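Sulfatase (Bacteroides fragilis CAG:558, PDB 6USS) probably hydrolyses sulfate esters as a calcium-dependent arylsulfatase of the gut microbiome, here captured as a variant altered at its catalytic residue. Local coordinates at residues D222-T227 with L235-I240; D301-L306 with I361-G366. The protein carries 1 engineered substitution. All coordinates share one frame; numbering follows the deposited sequence.

Overall arrangement
Both contacts belong to the fold of the sulfatase family, which belongs to the alkaline phosphatase clan, and each involves a helix flanking the large mixed sheet. Contact 1 lies toward the surface, where a loop with a short 3-10 turn, 222-227, meets helix 231-247; its chemistry is a carboxylate shared by a tyrosine hydroxyl and lysine ammonium groups. Contact 2 is buried and joins helix 283-308 to the end of strand 357-363, with one arginine bridging the gap. Their centres lie about 22 Å apart, yet the two helices touch: Ile240 CG2 packs on Trp305 CD1 at 3.6 Å. Neither contact lies at the calcium site.

Contact 1: residues D222-T227 with L235-I240; sequences DKYWGT and LTLEAI
Tyr224 and Glu238 join a 3-10 turn to helix 231-247, one of the helices beside the central mixed sheet of the sulfatase fold. Polar contacts dominate. Tyr224 OH donates a short hydrogen bond of 2.5 Å to Glu238 OE2, which accepts with its anti lone pair, the one turned away from OE1. The carboxylate meets the phenol at its ring edge, with the two planes 77° apart. Glu238 gets there by folding its chain at chi2 (-67°), which brings its end closer to the tyrosine than its first bond would suggest.

The charged part is looser. Lys223 and Glu238 extend toward each other from opposite directions. The lysine methylene CE comes closest, 3.1 Å from Glu238 OE2, while NZ stands off at 3.7 Å from both OE1 and OE2 in a long salt bridge. Lys241 makes a further salt bridge to OE2. This concentration of donors and positive charge would be expected to favour the ionised carboxylate.

Apolar contact is slight: Leu237 CD1 lies 4.2 Å from Tyr224 CE1, and Lys223 CG rests over one face of the tyrosine ring, displaced toward its rim. Tyr224, the buried residue of the four that touch, also packs against Tyr204 and Ala234.

Behind the ring, the chain reverses in a type II beta turn from Tyr224 to Thr227. Tyr224 O accepts from both Thr227 N and Thr227 OG1, which reach it from the same face of the carbonyl plane, OG1 at 2.8 Å.

Contact 2: residues D301-L306 with I361-G366; sequences DLMDWL and IVRWPG
Arg363 points its guanidinium at helix 283-308 from the end of strand 357-363, and Met303 and Leu306, one turn apart on that helix, meet its two terminal nitrogens. The strand pairs antiparallel with 315-321 in the large mixed sheet of the sulfatase fold, so this is helix-on-sheet packing bridged by one long polar side chain.

The arginine leaves the strand with CG anti to the backbone N (chi1 -174°), then bends at chi3 (75°). Leu306 comes at it from the opposite direction and places CD1 at the edge of the guanidinium, in its plane, 3.6 Å from Arg363 NH2. Met303 approaches at a slant, and a bend at chi3 (75°) carries its methyl CE to 3.5 Å from Arg363 NH1. Both touches are van der Waals contacts of methyl groups with the nitrogens.

The polar link between the segments runs through a water. This water accepts from Arg363 NH2 at 2.6 Å and donates to Met303 O at 2.9 Å, so the arginine reaches the helix backbone through one intermediary. The other terminal nitrogen, NH1, donates directly to Gln75 OE1, in the loop after helix 67-74, while Leu72 of that helix touches the arginine side chain.

With one nitrogen hydrogen-bonded to Gln75 and the other to the water, the guanidinium is restrained from turning. Its buried charge is met, in these bonds, by the neutral oxygens of Gln75 and the water, with methyl groups packed against the same nitrogens.

Contact 1: residues D222-T227 with L235-I240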
loop_
_atom_site.group_PDB
_atom_site.type_symbol
_atom_site.label_atom_id
_atom_site.label_comp_id
_atom_site.label_asym_id
_atom_site.label_seq_id
_atom_site.Cartn_x
_atom_site.Cartn_y
_atom_site.Cartn_z
ATOM N N ASP A 222 -16.056 -4.914 8.945
ATOM C CA ASP A 222 -17.169 -5.823 8.712
ATOM C C ASP A 222 -17.419 -6.723 9.922
ATOM O O ASP A 222 -18.575 -7.021 10.248
ATOM C CB ASP A 222 -16.911 -6.650 7.445
ATOM C CG ASP A 222 -16.913 -5.800 6.138
ATOM O OD1 ASP A 222 -16.633 -4.575 6.158
ATOM O OD2 ASP A 222 -17.188 -6.384 5.066
ATOM N N LYS A 223 -16.361 -7.137 10.629
ATOM C CA LYS A 223 -16.566 -8.035 11.764
ATOM C C LYS A 223 -17.247 -7.360 12.954
ATOM O O LYS A 223 -17.627 -8.060 13.899
ATOM C CB LYS A 223 -15.237 -8.658 12.214
ATOM C CG LYS A 223 -14.243 -7.672 12.859
ATOM C CD LYS A 223 -13.078 -8.413 13.551
ATOM C CE LYS A 223 -11.721 -7.701 13.362
ATOM N NZ LYS A 223 -10.977 -7.953 12.060
ATOM N N TYR A 224 -17.407 -6.037 12.955
ATOM C CA TYR A 224 -18.124 -5.369 14.034
ATOM C C TYR A 224 -19.589 -5.139 13.700
ATOM O O TYR A 224 -20.326 -4.620 14.547
ATOM C CB TYR A 224 -17.457 -4.029 14.381
ATOM C CG TYR A 224 -16.018 -4.171 14.816
ATOM C CD1 TYR A 224 -15.699 -4.452 16.135
ATOM C CD2 TYR A 224 -14.974 -4.030 13.903
ATOM C CE1 TYR A 224 -14.379 -4.594 16.540
ATOM C CE2 TYR A 224 -13.654 -4.167 14.301
ATOM C CZ TYR A 224 -13.363 -4.454 15.625
ATOM O OH TYR A 224 -12.057 -4.610 16.048
ATOM N N TRP A 225 -20.026 -5.520 12.494
ATOM C CA TRP A 225 -21.396 -5.257 12.073
ATOM C C TRP A 225 -22.373 -5.985 12.981
ATOM O O TRP A 225 -22.131 -7.120 13.399
ATOM C CB TRP A 225 -21.624 -5.700 10.628
ATOM C CG TRP A 225 -20.937 -4.880 9.596
ATOM C CD1 TRP A 225 -20.079 -3.841 9.808
ATOM C CD2 TRP A 225 -21.028 -5.042 8.173
ATOM N NE1 TRP A 225 -19.635 -3.340 8.605
ATOM C CE2 TRP A 225 -20.202 -4.061 7.588
ATOM C CE3 TRP A 225 -21.730 -5.919 7.338
ATOM C CZ2 TRP A 225 -20.056 -3.938 6.213
ATOM C CZ3 TRP A 225 -21.587 -5.795 5.980
ATOM C CH2 TRP A 225 -20.758 -4.813 5.428
ATOM N N GLY A 226 -23.485 -5.327 13.284
ATOM C CA GLY A 226 -24.482 -5.964 14.112
ATOM C C GLY A 226 -24.072 -6.199 15.546
ATOM O O GLY A 226 -24.758 -6.943 16.252
ATOM N N THR A 227 -22.963 -5.623 15.992
ATOM C CA THR A 227 -22.628 -5.567 17.404
ATOM C C THR A 227 -22.910 -4.158 17.916
ATOM O O THR A 227 -23.273 -3.256 17.157
ATOM C CB THR A 227 -21.165 -5.953 17.635
ATOM O OG1 THR A 227 -20.303 -4.858 17.287
ATOM C CG2 THR A 227 -20.792 -7.142 16.778
ATOM N N LEU A 235 -12.428 1.528 15.705
ATOM C CA LEU A 235 -11.197 2.075 15.152
ATOM C C LEU A 235 -10.033 1.871 16.107
ATOM O O LEU A 235 -8.925 1.522 15.679
ATOM C CB LEU A 235 -11.380 3.562 14.827
ATOM C CG LEU A 235 -12.350 3.877 13.685
ATOM C CD1 LEU A 235 -12.426 5.381 13.405
ATOM C CD2 LEU A 235 -11.930 3.101 12.433
ATOM N N THR A 236 -10.269 2.074 17.408
ATOM C CA THR A 236 -9.208 1.886 18.393
ATOM C C THR A 236 -8.751 0.428 18.462
ATOM O O THR A 236 -7.549 0.157 18.535
ATOM C CB THR A 236 -9.676 2.374 19.765
ATOM O OG1 THR A 236 -10.249 3.681 19.626
ATOM C CG2 THR A 236 -8.508 2.437 20.720
ATOM N N LEU A 237 -9.685 -0.526 18.432
ATOM C CA LEU A 237 -9.281 -1.923 18.535
ATOM C C LEU A 237 -8.495 -2.374 17.307
ATOM O O LEU A 237 -7.537 -3.147 17.437
ATOM C CB LEU A 237 -10.495 -2.821 18.754
ATOM C CG LEU A 237 -11.203 -2.546 20.075
ATOM C CD1 LEU A 237 -12.651 -3.042 19.983
ATOM C CD2 LEU A 237 -10.454 -3.184 21.251
ATOM N N GLU A 238 -8.870 -1.900 16.109
ATOM C CA GLU A 238 -8.085 -2.258 14.929
ATOM C C GLU A 238 -6.749 -1.530 14.904
ATOM O O GLU A 238 -5.750 -2.082 14.434
ATOM C CB GLU A 238 -8.871 -1.978 13.652
ATOM C CG GLU A 238 -10.140 -2.801 13.554
ATOM C CD GLU A 238 -9.874 -4.308 13.391
ATOM O OE1 GLU A 238 -9.206 -4.708 12.404
ATOM O OE2 GLU A 238 -10.336 -5.086 14.259
ATOM N N ALA A 239 -6.704 -0.299 15.408
ATOM C CA ALA A 239 -5.417 0.368 15.556
ATOM C C ALA A 239 -4.519 -0.396 16.523
ATOM O O ALA A 239 -3.307 -0.524 16.296
ATOM C CB ALA A 239 -5.611 1.808 16.031
ATOM N N ILE A 240 -5.092 -0.924 17.606
ATOM C CA ILE A 240 -4.260 -1.648 18.552
ATOM C C ILE A 240 -3.668 -2.893 17.892
ATOM O O ILE A 240 -2.475 -3.183 18.059
ATOM C CB ILE A 240 -5.053 -1.959 19.834
ATOM C CG1 ILE A 240 -5.268 -0.647 20.613
ATOM C CG2 ILE A 240 -4.318 -2.989 20.681
ATOM C CD1 ILE A 240 -5.745 -0.821 22.045
#

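Contact 2: residues D301-L306 with I361-G366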
loop_
_atom_site.group_PDB
_atom_site.type_symbol
_atom_site.label_atom_id
_atom_site.label_comp_id
_atom_site.label_asym_id
_atom_site.label_seq_id
_atom_site.Cartn_x
_atom_site.Cartn_y
_atom_site.Cartn_z
ATOM N N ASP A 301 -6.661 4.725 25.337
ATOM C CA ASP A 301 -6.399 3.318 25.036
ATOM C C ASP A 301 -5.078 3.140 24.292
ATOM O O ASP A 301 -4.330 2.194 24.567
ATOM C CB ASP A 301 -7.547 2.716 24.219
ATOM C CG ASP A 301 -8.837 2.567 25.019
ATOM O OD1 ASP A 301 -8.792 2.545 26.268
ATOM O OD2 ASP A 301 -9.908 2.450 24.389
ATOM N N LEU A 302 -4.782 4.029 23.339
ATOM C CA LEU A 302 -3.474 4.003 22.691
ATOM C C LEU A 302 -2.363 4.378 23.675
ATOM O O LEU A 302 -1.277 3.781 23.654
ATOM C CB LEU A 302 -3.470 4.934 21.476
ATOM C CG LEU A 302 -4.521 4.593 20.422
ATOM C CD1 LEU A 302 -4.616 5.675 19.333
ATOM C CD2 LEU A 302 -4.226 3.210 19.817
ATOM N N MET A 303 -2.617 5.353 24.554
ATOM C CA MET A 303 -1.602 5.743 25.525
ATOM C C MET A 303 -1.276 4.589 26.473
ATOM O O MET A 303 -0.107 4.383 26.833
ATOM C CB MET A 303 -2.060 6.982 26.299
ATOM C CG MET A 303 -2.007 8.301 25.496
ATOM S SD MET A 303 -2.910 9.705 26.253
ATOM C CE MET A 303 -1.796 10.162 27.598
ATOM N N ASP A 304 -2.297 3.819 26.874
ATOM C CA ASP A 304 -2.057 2.652 27.716
ATOM C C ASP A 304 -1.361 1.561 26.931
ATOM O O ASP A 304 -0.491 0.869 27.469
ATOM C CB ASP A 304 -3.361 2.106 28.309
ATOM C CG ASP A 304 -4.141 3.153 29.085
ATOM O OD1 ASP A 304 -3.549 4.189 29.483
ATOM O OD2 ASP A 304 -5.357 2.941 29.303
ATOM N N TRP A 305 -1.729 1.393 25.654
ATOM C CA TRP A 305 -1.030 0.419 24.825
ATOM C C TRP A 305 0.458 0.742 24.760
ATOM O O TRP A 305 1.303 -0.150 24.920
ATOM C CB TRP A 305 -1.635 0.343 23.420
ATOM C CG TRP A 305 -0.966 -0.732 22.624
ATOM C CD1 TRP A 305 -1.354 -2.044 22.512
ATOM C CD2 TRP A 305 0.246 -0.610 21.868
ATOM N NE1 TRP A 305 -0.464 -2.734 21.721
ATOM C CE2 TRP A 305 0.522 -1.873 21.310
ATOM C CE3 TRP A 305 1.123 0.447 21.605
ATOM C CZ2 TRP A 305 1.635 -2.105 20.511
ATOM C CZ3 TRP A 305 2.227 0.212 20.800
ATOM C CH2 TRP A 305 2.472 -1.055 20.266
ATOM N N LEU A 306 0.797 2.021 24.548
ATOM C CA LEU A 306 2.198 2.445 24.567
ATOM C C LEU A 306 2.865 2.117 25.899
ATOM O O LEU A 306 3.986 1.591 25.923
ATOM C CB LEU A 306 2.312 3.945 24.284
ATOM C CG LEU A 306 2.019 4.484 22.881
ATOM C CD1 LEU A 306 2.074 6.018 22.873
ATOM C CD2 LEU A 306 2.999 3.901 21.880
ATOM N N ILE A 361 -1.665 19.215 21.084
ATOM C CA ILE A 361 -0.822 18.751 22.181
ATOM C C ILE A 361 0.305 17.915 21.595
ATOM O O ILE A 361 0.096 17.148 20.647
ATOM C CB ILE A 361 -1.618 17.917 23.209
ATOM C CG1 ILE A 361 -2.911 18.627 23.627
ATOM C CG2 ILE A 361 -0.764 17.627 24.413
ATOM C CD1 ILE A 361 -3.738 17.826 24.625
ATOM N N VAL A 362 1.502 18.048 22.153
ATOM C CA VAL A 362 2.606 17.202 21.732
ATOM C C VAL A 362 3.295 16.643 22.965
ATOM O O VAL A 362 3.726 17.402 23.846
ATOM C CB VAL A 362 3.607 17.949 20.839
ATOM C CG1 VAL A 362 4.869 17.119 20.665
ATOM C CG2 VAL A 362 2.974 18.287 19.492
ATOM N N ARG A 363 3.373 15.320 23.036
ATOM C CA ARG A 363 4.231 14.630 23.981
ATOM C C ARG A 363 5.417 14.119 23.190
ATOM O O ARG A 363 5.258 13.638 22.067
ATOM C CB ARG A 363 3.510 13.472 24.679
ATOM C CG ARG A 363 4.329 12.804 25.798
ATOM C CD ARG A 363 3.507 11.783 26.595
ATOM N NE ARG A 363 3.292 10.527 25.877
ATOM C CZ ARG A 363 2.430 9.578 26.250
ATOM N NH1 ARG A 363 1.693 9.729 27.346
ATOM N NH2 ARG A 363 2.307 8.465 25.529
ATOM N N TRP A 364 6.598 14.270 23.756
ATOM C CA TRP A 364 7.858 13.871 23.145
ATOM C C TRP A 364 8.837 13.687 24.299
ATOM O O TRP A 364 9.604 14.609 24.623
ATOM C CB TRP A 364 8.320 14.935 22.147
ATOM C CG TRP A 364 9.509 14.560 21.307
ATOM C CD1 TRP A 364 10.248 13.417 21.386
ATOM C CD2 TRP A 364 10.092 15.341 20.256
ATOM N NE1 TRP A 364 11.254 13.432 20.443
ATOM C CE2 TRP A 364 11.180 14.605 19.739
ATOM C CE3 TRP A 364 9.793 16.586 19.693
ATOM C CZ2 TRP A 364 11.976 15.078 18.699
ATOM C CZ3 TRP A 364 10.578 17.050 18.650
ATOM C CH2 TRP A 364 11.659 16.295 18.164
ATOM N N PRO A 365 8.801 12.537 24.972
ATOM C CA PRO A 365 9.558 12.380 26.226
ATOM C C PRO A 365 11.058 12.554 26.015
ATOM O O PRO A 365 11.641 12.014 25.071
ATOM C CB PRO A 365 9.206 10.955 26.676
ATOM C CG PRO A 365 7.934 10.609 25.930
ATOM C CD PRO A 365 8.020 11.333 24.627
ATOM N N GLY A 366 11.678 13.333 26.901
ATOM C CA GLY A 366 13.084 13.656 26.803
ATOM C C GLY A 366 13.414 14.901 25.999
ATOM O O GLY A 366 14.539 15.420 26.109
HETATM O O HOH W 1 1.685 6.616 27.236
#